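Local coordinates for hypothetical protein PA2218 (Pseudomonas aeruginosa, PDB 2HDW) that is uncharacterised but has an alpha/beta hydrolase fold and probably acts as a hydrolase on a substrate not yet known, at residues I173-I178 and K196-S201; I150-F155 and G182-N187; N250-G255 and D262-Y267; G106-Q111 and G272-A277; G140-V145 and G241-Q246. One frame throughout, in Å; residues are numbered along the deposited sequence.

Contact 1 (I173-I178 and K196-S201); sequences IGVIGI and KAVVTS
Strands 173-178 and 197-201 run parallel, their axes 4.6 Å apart at the closest point and inclined by 17°, and a ladder of five backbone hydrogen bonds runs from Ile173-Lys196 to Gly177-Ser201. At its start Lys196 N bonds to Ile173 O at 2.8 Å; Val175 and Gly177 then each use both N and O. The loosest rung is Val175 N to Ala197 O at 3.3 Å, while Ser201 N reaches Gly177 O at 2.8 Å. Between the rungs, CA-H groups lean on the same carbonyls, with Thr200 CA 3.1 Å from Gly177 O.

Side chains pair on both faces of the sheet. On one, Val175 CG2 meets Val198 CG2 at 3.7 Å, and helix 180-191 covers the pair through Leu186 and Val189. With chi1 at 60°, Val198 CG1 sits between the backbone N and the carbonyl carbon, leaving CG2 anti to the N, turned to Val175. On the other face Ile176 and Val199 lie side by side and point the same way, Ile176 CG1 being 4.2 Å from Val199 CB; Phe362 and Phe363 of helix 356-366 pack over them.

Strand 173-178, helix 180-191 and strand 197-201 make a beta-alpha-beta crossover in the central sheet of the alpha/beta hydrolase fold. The polar side chains at the two ends bond beyond the pair, Lys196 NZ in a salt bridge with Glu171 and Ser201 OG with the hydroxyl of Tyr116. Cohesion between the strands therefore rests on backbone polar groups satisfied within the sheet and on beta-branched side chains packed against its covering helices.

Contact 2 (I150-F155 and G182-N187); sequences INTEDF and GGMALN
Apolar contacts carry most of this helix-helix crossing, led by the Phe155 ring, which reaches across to the middle of helix 180-191. Its CE1 lies 3.5 Å from Ala185 CB, and CD1 is 4.4 Å from Met184 CB. Phe155 holds an unusual chi1 of -118°, which carries the ring over Ala185; there it also meets Phe130 edge-to-face and touches the ring of Trp181. Met184 packs beside it. Its CG lies against helix 148-164, 3.9 Å from Asn151 CB and 3.8 Å from Thr152 OG1.

The two segments cross at -70° with their axes 8.7 Å apart at closest. They belong to helices of the alpha/beta hydrolase fold, where helix 180-191 is the connection between strands 173-178 and 197-201. Ala185, a small residue on the side of its helix that also faces Val198, lets the Phe155 ring come down close to the backbone, its CE1 as near to Ala185 CA as to CB.

The polar part of the contact lies between Thr152 and Asn187, whose side chains cross at about a right angle. Thr152 OG1 is hydrogen-bonded to Pro148 O, one turn earlier in its own helix, which secures the hydroxyl, and the Thr152 CG2 methyl, anti to the backbone N, also faces Asn187.

Contact 3 (N250-G255 and D262-Y267); sequences NELKGG and DYHDYY
Leu252 lays its CD1 methyl over one face of the His264 imidazole, 3.8 Å from the ring centroid and 24° off the ring normal, a CH-pi contact. The methyl sits toward the rim of the ring, nearest CG at 3.5 Å. This joins the loop after helix 220-240 to helix 258-267, which returns close beside it; both belong to the region of this alpha/beta hydrolase fold that follows strand 197-201 and precedes strand 309-314, well away from the centre of the chain.

Asn250 is the second point of attachment. Its backbone, with phi and psi both positive, turns the side chain toward the helix, and the amide lies across the bases of Tyr263 and Tyr267, residues one turn apart. The amide plane is nearly parallel to the Tyr267 ring, 9° away, but stands 44° from that of Tyr263. Both tyrosines have CG anti to the carbonyl carbon, and their rings lead on into the protein, away from the loop, where the Tyr263 hydroxyl bonds to that of Tyr204 and the Tyr267 ring touches Pro104 and Gln111.

His264 projects differently: with CG anti to the backbone N, its ring swings out alongside the loop. There ND1 donates to Asp265 OD1 at 3.2 Å, with the carboxylate oxygen met on its anti side and close to the ring plane, a bond that limits rotation of the imidazole while Leu252 rests on its face. At the ring's edge, near its plane, CD2 comes within 3.3 Å of Asn250 O, a carbonyl oxygen buried here without any hydrogen-bond partner in the model.

Contact 4 (G106-Q111 and G272-A277); sequences GAVKEQ and GYHPRA
The His274 imidazole is layered between Pro275 CD on one face and the Glu110 side chain on the other, the carboxylate stacked with its plane 27° from the ring's. Glu110 CB comes closest, 3.4 Å from His274 CD2. The Arg276 guanidinium in turn has His274 CE1 over the centre of one face, while Glu110 OE2 and a water lie at its edge.

Carboxylate and guanidinium stand almost perpendicular, 82° apart. Arg276 NH2 therefore reaches Glu110 OE2, at 2.8 Å, from above the carboxylate plane, whereas Lys109 NZ arrives at 2.7 Å from the opposite face, on the syn side. The water completes the join, donating to Glu110 OE1 and accepting from Arg276 NE. Asp57, bonded to both His274 and Arg276, and Asp131, paired with Lys109, probably help to balance the two positive charges.

Gln111 is gripped at both ends of its amide: NE2 gives a bond of 2.7 Å to Gly272 O, and OE1 accepts from Val108 N across the type I turn 108-111. That holds the amide over Ala277, whose CB is 3.3 Å from OE1, next to the Val108 methyls.

The 106-111 loop links strand 96-102 to helix 112-122, with Gln111 at the N-cap position of that helix. Tyr266 and Tyr267 of helix 258-267 pack against Gln111, so the contact ties the loop beyond the sheet to the chain that follows helix 258-267.

Contact 5 (G140-V145 and G241-Q246); sequences GQPRNV and GTPAYQ
Tyr245 points its ring toward the 140-145 loop so that the hydroxyl arrives first, and OH donates a short hydrogen bond of 2.6 Å to Arg143 O. That oxygen lies at the ring's edge, in its plane, which also brings CE1 to 3.2 Å from it. Seen from the acceptor, the hydroxyl comes at a C=O...O angle of 126° and is tilted 32° out of the carbonyl plane. The ring is directed there by a chi1 of -73°, with CG anti to the carbonyl carbon. Asn144, whose backbone takes up a left-handed conformation, sets its CB 3.9 Å from Tyr245 CE1.

Two prolines meet beside this bond. The rings of Pro142 and Pro243 are set obliquely to each other, with Pro142 CB 3.7 Å from Pro243 CG and Pro142 CG nearly as close. Pro142 follows a cis peptide bond, and its ring faces the other loop.

Arg143 offers its carbonyl to the tyrosine but sends its side chain the other way. Bent at chi2 and chi3, it curls back so that NH1 reaches Gly140 O at 2.9 Å, in the carbonyl plane and on a lone pair, and also bonds to Ser138 O. Both of these bonds stay within the arginine's own loop.

The contact joins the loop between strand 126-130 and helix 148-164 to the one after helix 220-240, at the surface of the alpha/beta hydrolase fold. With one hydrogen bond, a small proline-proline patch and no salt bridge, the direct link between the two segments is light and directional, and both also bond to the chain around 284-286.

How the contacts relate
Contacts 1 and 2 are buried and belong to one beta-alpha-beta unit, contact 1 joining the strands on either end of helix 180-191 and contact 2 packing that helix: Gly177 and Thr200 touch Ala185, Gly182 and Leu186. Backbone bonding dominates the first, apolar helix packing the second. Contact 4, also buried, is built from loops and relies on charges, a water and an amide. It touches contact 3, where Tyr266 and Tyr267 pack on Gln111 and Gly272, although contact 3 is only partly buried and mixes ring and methyl contacts. Contact 5 lies at the surface, about 29 Å between centres from contact 1, and has the smallest interface; its segment 241-246 lies shortly before 250-255.

Contact 1 (I173-I178 and K196-S201)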
# COMPACT_ATOMS: atom_id res chain seq x y z
N ILE A 173 -9.54 -8.64 12.88
CA ILE A 173 -8.74 -7.72 12.06
C ILE A 173 -8.42 -8.27 10.68
O ILE A 173 -8.03 -9.43 10.53
CB ILE A 173 -7.39 -7.38 12.74
CG1 ILE A 173 -7.62 -6.87 14.17
CG2 ILE A 173 -6.63 -6.34 11.91
CD1 ILE A 173 -8.44 -5.62 14.24
N GLY A 174 -8.59 -7.42 9.67
CA GLY A 174 -8.28 -7.78 8.31
C GLY A 174 -7.42 -6.68 7.72
O GLY A 174 -7.21 -5.64 8.35
N VAL A 175 -6.89 -6.90 6.52
CA VAL A 175 -6.08 -5.88 5.87
C VAL A 175 -6.38 -5.79 4.38
O VAL A 175 -6.80 -6.77 3.76
CB VAL A 175 -4.56 -6.13 6.02
CG1 VAL A 175 -4.15 -6.01 7.48
CG2 VAL A 175 -4.21 -7.50 5.47
N ILE A 176 -6.18 -4.60 3.82
CA ILE A 176 -6.36 -4.40 2.38
C ILE A 176 -5.06 -3.81 1.83
O ILE A 176 -4.58 -2.79 2.33
CB ILE A 176 -7.52 -3.43 2.06
CG1 ILE A 176 -8.86 -4.02 2.51
CG2 ILE A 176 -7.57 -3.17 0.55
CD1 ILE A 176 -10.03 -3.03 2.40
N GLY A 177 -4.50 -4.47 0.82
CA GLY A 177 -3.27 -3.99 0.21
C GLY A 177 -3.56 -3.50 -1.19
O GLY A 177 -4.01 -4.28 -2.04
N ILE A 178 -3.30 -2.22 -1.44
CA ILE A 178 -3.55 -1.62 -2.74
C ILE A 178 -2.27 -1.44 -3.56
O ILE A 178 -1.23 -1.06 -3.02
CB ILE A 178 -4.18 -0.20 -2.59
CG1 ILE A 178 -5.37 -0.24 -1.62
CG2 ILE A 178 -4.63 0.31 -3.95
CD1 ILE A 178 -5.86 1.13 -1.19
N LYS A 196 -6.86 -11.97 10.20
CA LYS A 196 -7.81 -13.01 9.82
C LYS A 196 -8.15 -13.20 8.35
O LYS A 196 -8.53 -14.30 7.94
CB LYS A 196 -9.12 -12.80 10.60
CG LYS A 196 -8.97 -12.85 12.11
CD LYS A 196 -8.34 -14.16 12.57
CE LYS A 196 -8.60 -14.42 14.05
NZ LYS A 196 -8.13 -13.31 14.91
N ALA A 197 -8.05 -12.15 7.56
CA ALA A 197 -8.37 -12.23 6.14
C ALA A 197 -7.64 -11.10 5.43
O ALA A 197 -7.27 -10.11 6.05
CB ALA A 197 -9.88 -12.11 5.93
N VAL A 198 -7.46 -11.25 4.12
CA VAL A 198 -6.74 -10.25 3.34
C VAL A 198 -7.30 -10.08 1.92
O VAL A 198 -7.61 -11.06 1.24
CB VAL A 198 -5.23 -10.61 3.22
CG1 VAL A 198 -5.06 -11.97 2.54
CG2 VAL A 198 -4.49 -9.53 2.44
N VAL A 199 -7.40 -8.82 1.51
CA VAL A 199 -7.87 -8.44 0.18
C VAL A 199 -6.77 -7.61 -0.46
O VAL A 199 -6.13 -6.81 0.22
CB VAL A 199 -9.13 -7.54 0.24
CG1 VAL A 199 -9.33 -6.83 -1.11
CG2 VAL A 199 -10.34 -8.36 0.59
N THR A 200 -6.52 -7.81 -1.75
CA THR A 200 -5.53 -7.00 -2.46
C THR A 200 -6.28 -6.34 -3.60
O THR A 200 -7.20 -6.93 -4.17
CB THR A 200 -4.37 -7.84 -3.05
OG1 THR A 200 -4.89 -8.83 -3.95
CG2 THR A 200 -3.58 -8.52 -1.94
N SER A 201 -5.91 -5.11 -3.92
CA SER A 201 -6.58 -4.40 -5.01
C SER A 201 -5.56 -3.95 -6.05
O SER A 201 -4.60 -3.24 -5.72
CB SER A 201 -7.34 -3.19 -4.47
OG SER A 201 -8.17 -2.61 -5.47

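Contact 2 (I150-F155 and G182-N187)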
# COMPACT_ATOMS: atom_id res chain seq x y z
N ILE A 150 11.08 -3.78 5.88
CA ILE A 150 10.54 -2.71 6.71
C ILE A 150 9.09 -2.39 6.37
O ILE A 150 8.28 -2.16 7.27
CB ILE A 150 11.39 -1.43 6.58
CG1 ILE A 150 12.81 -1.69 7.07
CG2 ILE A 150 10.75 -0.29 7.38
CD1 ILE A 150 13.75 -0.47 6.96
N ASN A 151 8.76 -2.38 5.09
CA ASN A 151 7.39 -2.07 4.69
C ASN A 151 6.43 -3.19 5.10
O ASN A 151 5.29 -2.92 5.48
CB ASN A 151 7.33 -1.79 3.18
CG ASN A 151 7.94 -0.43 2.83
OD1 ASN A 151 7.99 0.47 3.67
ND2 ASN A 151 8.38 -0.28 1.59
N THR A 152 6.89 -4.43 5.03
CA THR A 152 6.03 -5.53 5.46
C THR A 152 5.77 -5.31 6.95
O THR A 152 4.65 -5.47 7.43
CB THR A 152 6.70 -6.89 5.20
OG1 THR A 152 6.76 -7.13 3.79
CG2 THR A 152 5.92 -8.01 5.88
N GLU A 153 6.81 -4.92 7.68
CA GLU A 153 6.69 -4.65 9.12
C GLU A 153 5.70 -3.51 9.39
O GLU A 153 4.92 -3.57 10.36
CB GLU A 153 8.07 -4.31 9.69
CG GLU A 153 8.07 -3.63 11.06
CD GLU A 153 7.30 -4.40 12.13
OE1 GLU A 153 7.28 -5.65 12.09
OE2 GLU A 153 6.73 -3.74 13.03
N ASP A 154 5.70 -2.48 8.55
CA ASP A 154 4.79 -1.34 8.73
C ASP A 154 3.34 -1.81 8.85
O ASP A 154 2.57 -1.29 9.66
CB ASP A 154 4.88 -0.36 7.56
CG ASP A 154 6.17 0.44 7.55
OD1 ASP A 154 6.75 0.67 8.62
OD2 ASP A 154 6.58 0.87 6.45
N PHE A 155 2.96 -2.78 8.04
CA PHE A 155 1.60 -3.29 8.07
C PHE A 155 1.26 -3.90 9.42
O PHE A 155 0.18 -3.67 9.96
CB PHE A 155 1.41 -4.34 6.96
CG PHE A 155 0.38 -3.96 5.94
CD1 PHE A 155 0.63 -4.12 4.58
CD2 PHE A 155 -0.87 -3.48 6.34
CE1 PHE A 155 -0.34 -3.80 3.63
CE2 PHE A 155 -1.85 -3.16 5.40
CZ PHE A 155 -1.58 -3.32 4.04
N GLY A 182 -0.23 -4.40 -2.14
CA GLY A 182 -1.02 -5.61 -2.22
C GLY A 182 -0.03 -6.74 -1.96
O GLY A 182 -0.33 -7.70 -1.27
N GLY A 183 1.17 -6.60 -2.51
CA GLY A 183 2.19 -7.61 -2.32
C GLY A 183 2.66 -7.63 -0.87
O GLY A 183 2.87 -8.69 -0.29
N MET A 184 2.82 -6.44 -0.29
CA MET A 184 3.25 -6.33 1.10
C MET A 184 2.18 -6.88 2.06
O MET A 184 2.51 -7.45 3.10
CB MET A 184 3.57 -4.87 1.46
CG MET A 184 5.07 -4.54 1.66
SD MET A 184 6.10 -4.53 0.15
CE MET A 184 5.67 -2.90 -0.53
N ALA A 185 0.91 -6.69 1.71
CA ALA A 185 -0.17 -7.18 2.56
C ALA A 185 -0.15 -8.71 2.63
O ALA A 185 -0.24 -9.28 3.71
CB ALA A 185 -1.53 -6.70 2.02
N LEU A 186 -0.02 -9.36 1.48
CA LEU A 186 0.04 -10.82 1.45
C LEU A 186 1.27 -11.30 2.21
O LEU A 186 1.22 -12.31 2.91
CB LEU A 186 0.09 -11.32 0.00
CG LEU A 186 -1.17 -11.04 -0.83
CD1 LEU A 186 -0.91 -11.33 -2.30
CD2 LEU A 186 -2.32 -11.88 -0.30
N ASN A 187 2.37 -10.56 2.07
CA ASN A 187 3.62 -10.91 2.73
C ASN A 187 3.46 -10.84 4.25
O ASN A 187 3.93 -11.71 4.97
CB ASN A 187 4.73 -9.95 2.30
CG ASN A 187 6.12 -10.53 2.51
OD1 ASN A 187 7.01 -9.88 3.07
ND2 ASN A 187 6.33 -11.76 2.04

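Contact 3 (N250-G255 and D262-Y267)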
# COMPACT_ATOMS: atom_id res chain seq x y z
N ASN A 250 6.32 10.39 -12.43
CA ASN A 250 5.13 10.65 -13.21
C ASN A 250 5.06 11.95 -14.00
O ASN A 250 4.02 12.62 -14.05
CB ASN A 250 3.89 10.52 -12.32
CG ASN A 250 3.67 9.09 -11.85
OD1 ASN A 250 3.60 8.81 -10.65
ND2 ASN A 250 3.58 8.17 -12.81
N GLU A 251 6.17 12.32 -14.63
CA GLU A 251 6.22 13.51 -15.46
C GLU A 251 6.26 12.97 -16.89
O GLU A 251 7.13 12.17 -17.23
CB GLU A 251 7.46 14.35 -15.16
CG GLU A 251 7.56 14.76 -13.69
CD GLU A 251 8.24 16.10 -13.48
OE1 GLU A 251 9.36 16.29 -14.02
OE2 GLU A 251 7.66 16.95 -12.77
N LEU A 252 5.30 13.40 -17.71
CA LEU A 252 5.24 12.91 -19.08
C LEU A 252 6.12 13.68 -20.06
O LEU A 252 6.15 14.91 -20.05
CB LEU A 252 3.78 12.92 -19.55
CG LEU A 252 2.83 12.12 -18.66
CD1 LEU A 252 1.40 12.32 -19.14
CD2 LEU A 252 3.20 10.64 -18.70
N LYS A 253 6.85 12.94 -20.89
CA LYS A 253 7.75 13.53 -21.87
C LYS A 253 7.21 13.26 -23.27
O LYS A 253 7.66 13.85 -24.25
CB LYS A 253 9.15 12.94 -21.72
CG LYS A 253 9.72 13.10 -20.32
CD LYS A 253 11.07 12.43 -20.16
CE LYS A 253 11.59 12.59 -18.74
NZ LYS A 253 12.92 11.94 -18.54
N GLY A 254 6.24 12.36 -23.34
CA GLY A 254 5.65 11.99 -24.61
C GLY A 254 6.10 10.60 -24.99
O GLY A 254 7.24 10.22 -24.73
N GLY A 255 5.21 9.82 -25.60
CA GLY A 255 5.57 8.48 -26.00
C GLY A 255 5.39 7.42 -24.93
O GLY A 255 5.69 6.24 -25.17
N ASP A 262 -2.04 7.22 -17.39
CA ASP A 262 -3.05 7.05 -16.36
C ASP A 262 -2.49 7.46 -15.00
O ASP A 262 -3.15 8.18 -14.24
CB ASP A 262 -3.52 5.60 -16.28
CG ASP A 262 -4.38 5.19 -17.46
OD1 ASP A 262 -4.79 6.06 -18.25
OD2 ASP A 262 -4.64 3.97 -17.59
N TYR A 263 -1.28 6.99 -14.69
CA TYR A 263 -0.65 7.31 -13.42
C TYR A 263 -0.49 8.82 -13.27
O TYR A 263 -0.75 9.38 -12.21
CB TYR A 263 0.72 6.65 -13.30
CG TYR A 263 0.70 5.22 -12.80
CD1 TYR A 263 -0.07 4.85 -11.70
CD2 TYR A 263 1.52 4.25 -13.39
CE1 TYR A 263 -0.04 3.55 -11.20
CE2 TYR A 263 1.56 2.94 -12.89
CZ TYR A 263 0.79 2.60 -11.79
OH TYR A 263 0.84 1.32 -11.29
N HIS A 264 -0.05 9.47 -14.34
CA HIS A 264 0.12 10.92 -14.32
C HIS A 264 -1.21 11.61 -14.06
O HIS A 264 -1.30 12.52 -13.24
CB HIS A 264 0.69 11.42 -15.66
CG HIS A 264 0.58 12.90 -15.83
ND1 HIS A 264 -0.61 13.53 -16.12
CD2 HIS A 264 1.51 13.88 -15.70
CE1 HIS A 264 -0.42 14.84 -16.16
NE2 HIS A 264 0.86 15.08 -15.92
N ASP A 265 -2.25 11.17 -14.77
CA ASP A 265 -3.56 11.78 -14.61
C ASP A 265 -4.10 11.67 -13.20
O ASP A 265 -4.95 12.45 -12.78
CB ASP A 265 -4.56 11.17 -15.60
CG ASP A 265 -4.24 11.55 -17.03
OD1 ASP A 265 -3.45 12.49 -17.24
OD2 ASP A 265 -4.79 10.91 -17.95
N TYR A 266 -3.61 10.69 -12.45
CA TYR A 266 -4.05 10.53 -11.07
C TYR A 266 -3.15 11.30 -10.12
O TYR A 266 -3.60 12.16 -9.36
CB TYR A 266 -4.05 9.05 -10.67
CG TYR A 266 -4.41 8.85 -9.22
CD1 TYR A 266 -5.73 8.98 -8.78
CD2 TYR A 266 -3.42 8.60 -8.27
CE1 TYR A 266 -6.06 8.87 -7.43
CE2 TYR A 266 -3.74 8.49 -6.91
CZ TYR A 266 -5.05 8.62 -6.50
OH TYR A 266 -5.36 8.53 -5.16
N TYR A 267 -1.86 10.98 -10.16
CA TYR A 267 -0.86 11.58 -9.28
C TYR A 267 -0.45 13.02 -9.56
O TYR A 267 0.03 13.70 -8.67
CB TYR A 267 0.40 10.71 -9.27
CG TYR A 267 0.27 9.39 -8.54
CD1 TYR A 267 0.08 9.34 -7.16
CD2 TYR A 267 0.35 8.17 -9.23
CE1 TYR A 267 -0.03 8.12 -6.48
CE2 TYR A 267 0.24 6.95 -8.57
CZ TYR A 267 0.05 6.93 -7.19
OH TYR A 267 -0.06 5.72 -6.53

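Contact 4 (G106-Q111 and G272-A277)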
# COMPACT_ATOMS: atom_id res chain seq x y z
N GLY A 106 4.37 4.26 -2.79
CA GLY A 106 4.81 5.58 -3.23
C GLY A 106 3.69 6.59 -3.11
O GLY A 106 3.80 7.73 -3.59
N ALA A 107 2.60 6.18 -2.47
CA ALA A 107 1.45 7.05 -2.27
C ALA A 107 1.30 7.29 -0.77
O ALA A 107 1.89 6.56 0.03
CB ALA A 107 0.18 6.39 -2.81
N VAL A 108 0.54 8.30 -0.40
CA VAL A 108 0.32 8.60 1.01
C VAL A 108 -1.14 8.37 1.39
O VAL A 108 -2.01 8.23 0.52
CB VAL A 108 0.70 10.06 1.35
CG1 VAL A 108 2.20 10.24 1.21
CG2 VAL A 108 -0.04 11.03 0.42
N LYS A 109 -1.39 8.34 2.69
CA LYS A 109 -2.72 8.09 3.23
C LYS A 109 -3.82 9.04 2.75
O LYS A 109 -5.00 8.70 2.80
CB LYS A 109 -2.67 8.11 4.76
CG LYS A 109 -2.28 9.46 5.36
CD LYS A 109 -2.00 9.34 6.85
CE LYS A 109 -1.75 10.70 7.51
NZ LYS A 109 -0.65 11.47 6.86
N GLU A 110 -3.45 10.24 2.29
CA GLU A 110 -4.46 11.18 1.82
C GLU A 110 -4.99 10.81 0.44
O GLU A 110 -5.96 11.38 -0.05
CB GLU A 110 -3.89 12.61 1.79
CG GLU A 110 -3.54 13.18 3.17
CD GLU A 110 -2.24 12.63 3.74
OE1 GLU A 110 -1.49 11.94 3.01
OE2 GLU A 110 -1.96 12.90 4.93
N GLN A 111 -4.34 9.83 -0.20
CA GLN A 111 -4.76 9.40 -1.51
C GLN A 111 -5.67 8.17 -1.43
O GLN A 111 -6.54 8.10 -0.56
CB GLN A 111 -3.52 9.18 -2.40
CG GLN A 111 -2.76 10.49 -2.63
CD GLN A 111 -1.37 10.32 -3.23
OE1 GLN A 111 -0.57 9.50 -2.76
NE2 GLN A 111 -1.07 11.10 -4.27
N GLY A 272 -5.77 13.14 -7.93
CA GLY A 272 -5.18 12.43 -6.81
C GLY A 272 -3.85 12.98 -6.33
O GLY A 272 -3.15 12.34 -5.55
N TYR A 273 -3.51 14.18 -6.77
CA TYR A 273 -2.25 14.79 -6.38
C TYR A 273 -2.15 15.13 -4.90
O TYR A 273 -3.10 15.64 -4.30
CB TYR A 273 -2.00 16.07 -7.19
CG TYR A 273 -0.79 16.86 -6.74
CD1 TYR A 273 0.49 16.53 -7.19
CD2 TYR A 273 -0.92 17.91 -5.83
CE1 TYR A 273 1.61 17.23 -6.74
CE2 TYR A 273 0.19 18.61 -5.37
CZ TYR A 273 1.46 18.27 -5.83
OH TYR A 273 2.56 18.96 -5.39
N HIS A 274 -1.00 14.84 -4.30
CA HIS A 274 -0.74 15.22 -2.92
C HIS A 274 0.75 15.47 -2.83
O HIS A 274 1.56 14.60 -3.16
CB HIS A 274 -1.16 14.16 -1.91
CG HIS A 274 -1.15 14.68 -0.50
ND1 HIS A 274 0.02 14.94 0.18
CD2 HIS A 274 -2.15 15.09 0.30
CE1 HIS A 274 -0.26 15.50 1.34
NE2 HIS A 274 -1.58 15.61 1.44
N PRO A 275 1.14 16.68 -2.40
CA PRO A 275 2.53 17.11 -2.27
C PRO A 275 3.52 16.21 -1.53
O PRO A 275 4.72 16.25 -1.83
CB PRO A 275 2.42 18.49 -1.62
CG PRO A 275 1.16 18.38 -0.81
CD PRO A 275 0.23 17.66 -1.76
N ARG A 276 3.05 15.42 -0.58
CA ARG A 276 3.97 14.56 0.16
C ARG A 276 4.22 13.19 -0.48
O ARG A 276 5.13 12.47 -0.08
CB ARG A 276 3.47 14.38 1.61
CG ARG A 276 3.49 15.68 2.42
CD ARG A 276 3.33 15.40 3.91
NE ARG A 276 2.01 14.89 4.27
CZ ARG A 276 0.95 15.65 4.51
NH1 ARG A 276 1.05 16.98 4.44
NH2 ARG A 276 -0.21 15.10 4.82
N ALA A 277 3.43 12.84 -1.49
CA ALA A 277 3.59 11.54 -2.14
C ALA A 277 4.79 11.44 -3.07
O ALA A 277 5.08 12.37 -3.84
CB ALA A 277 2.32 11.18 -2.92
O HOH W 1 1.13 12.19 4.06

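Contact 5 (G140-V145 and G241-Q246)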
# COMPACT_ATOMS: atom_id res chain seq x y z
N GLY A 140 11.44 8.86 10.09
CA GLY A 140 12.41 8.09 9.34
C GLY A 140 13.26 8.95 8.44
O GLY A 140 12.77 9.89 7.80
N GLN A 141 14.55 8.64 8.39
CA GLN A 141 15.47 9.39 7.55
C GLN A 141 16.52 8.43 7.04
O GLN A 141 16.90 7.51 7.77
CB GLN A 141 16.20 10.47 8.35
CG GLN A 141 15.35 11.55 9.00
CD GLN A 141 14.86 12.60 8.01
OE1 GLN A 141 15.56 12.97 7.05
NE2 GLN A 141 13.67 13.11 8.27
N PRO A 142 17.02 8.60 5.81
CA PRO A 142 16.66 9.64 4.85
C PRO A 142 15.19 9.52 4.45
O PRO A 142 14.59 8.45 4.54
CB PRO A 142 17.57 9.37 3.65
CG PRO A 142 18.73 8.62 4.25
CD PRO A 142 18.04 7.70 5.22
N ARG A 143 14.62 10.63 3.98
CA ARG A 143 13.23 10.61 3.56
C ARG A 143 13.10 9.81 2.26
O ARG A 143 14.03 9.73 1.46
CB ARG A 143 12.73 12.04 3.33
CG ARG A 143 12.78 12.89 4.58
CD ARG A 143 11.98 12.24 5.70
NE ARG A 143 10.56 12.10 5.36
CZ ARG A 143 9.67 11.46 6.11
NH1 ARG A 143 10.05 10.89 7.25
NH2 ARG A 143 8.40 11.41 5.74
N ASN A 144 11.93 9.21 2.09
CA ASN A 144 11.63 8.45 0.88
C ASN A 144 12.56 7.31 0.48
O ASN A 144 13.06 7.27 -0.65
CB ASN A 144 11.46 9.41 -0.30
CG ASN A 144 10.28 10.35 -0.12
OD1 ASN A 144 9.46 10.16 0.78
ND2 ASN A 144 10.17 11.35 -0.99
N VAL A 145 12.80 6.41 1.41
CA VAL A 145 13.60 5.22 1.14
C VAL A 145 12.61 4.10 1.45
O VAL A 145 11.69 4.30 2.25
CB VAL A 145 14.86 5.14 2.04
CG1 VAL A 145 14.48 5.08 3.49
CG2 VAL A 145 15.69 3.92 1.65
N GLY A 241 27.62 12.05 1.78
CA GLY A 241 27.01 11.71 3.05
C GLY A 241 25.49 11.67 3.02
O GLY A 241 24.86 11.30 4.01
N THR A 242 24.91 12.05 1.88
CA THR A 242 23.45 12.04 1.73
C THR A 242 23.09 11.37 0.41
O THR A 242 23.74 11.60 -0.61
CB THR A 242 22.87 13.47 1.73
OG1 THR A 242 23.12 14.09 0.47
CG2 THR A 242 23.52 14.32 2.82
N PRO A 243 22.02 10.57 0.39
CA PRO A 243 21.61 9.89 -0.84
C PRO A 243 20.92 10.80 -1.84
O PRO A 243 20.18 11.72 -1.47
CB PRO A 243 20.68 8.80 -0.32
CG PRO A 243 19.97 9.52 0.80
CD PRO A 243 21.11 10.23 1.50
N ALA A 244 21.18 10.56 -3.12
CA ALA A 244 20.55 11.34 -4.19
C ALA A 244 19.19 10.71 -4.49
O ALA A 244 18.97 9.53 -4.21
CB ALA A 244 21.42 11.32 -5.43
N TYR A 245 18.28 11.50 -5.05
CA TYR A 245 16.95 11.02 -5.39
C TYR A 245 16.81 10.79 -6.89
O TYR A 245 17.49 11.43 -7.68
CB TYR A 245 15.89 12.01 -4.90
CG TYR A 245 15.72 11.97 -3.40
CD1 TYR A 245 15.03 10.93 -2.78
CD2 TYR A 245 16.35 12.92 -2.59
CE1 TYR A 245 14.97 10.82 -1.39
CE2 TYR A 245 16.30 12.82 -1.19
CZ TYR A 245 15.62 11.77 -0.60
OH TYR A 245 15.59 11.64 0.77
N GLN A 246 15.93 9.87 -7.26
CA GLN A 246 15.69 9.58 -8.67
C GLN A 246 14.97 10.78 -9.28
O GLN A 246 14.47 11.64 -8.55
CB GLN A 246 14.83 8.32 -8.80
CG GLN A 246 15.37 7.13 -8.02
CD GLN A 246 14.50 5.89 -8.14
OE1 GLN A 246 14.67 4.94 -7.38
NE2 GLN A 246 13.59 5.90 -9.10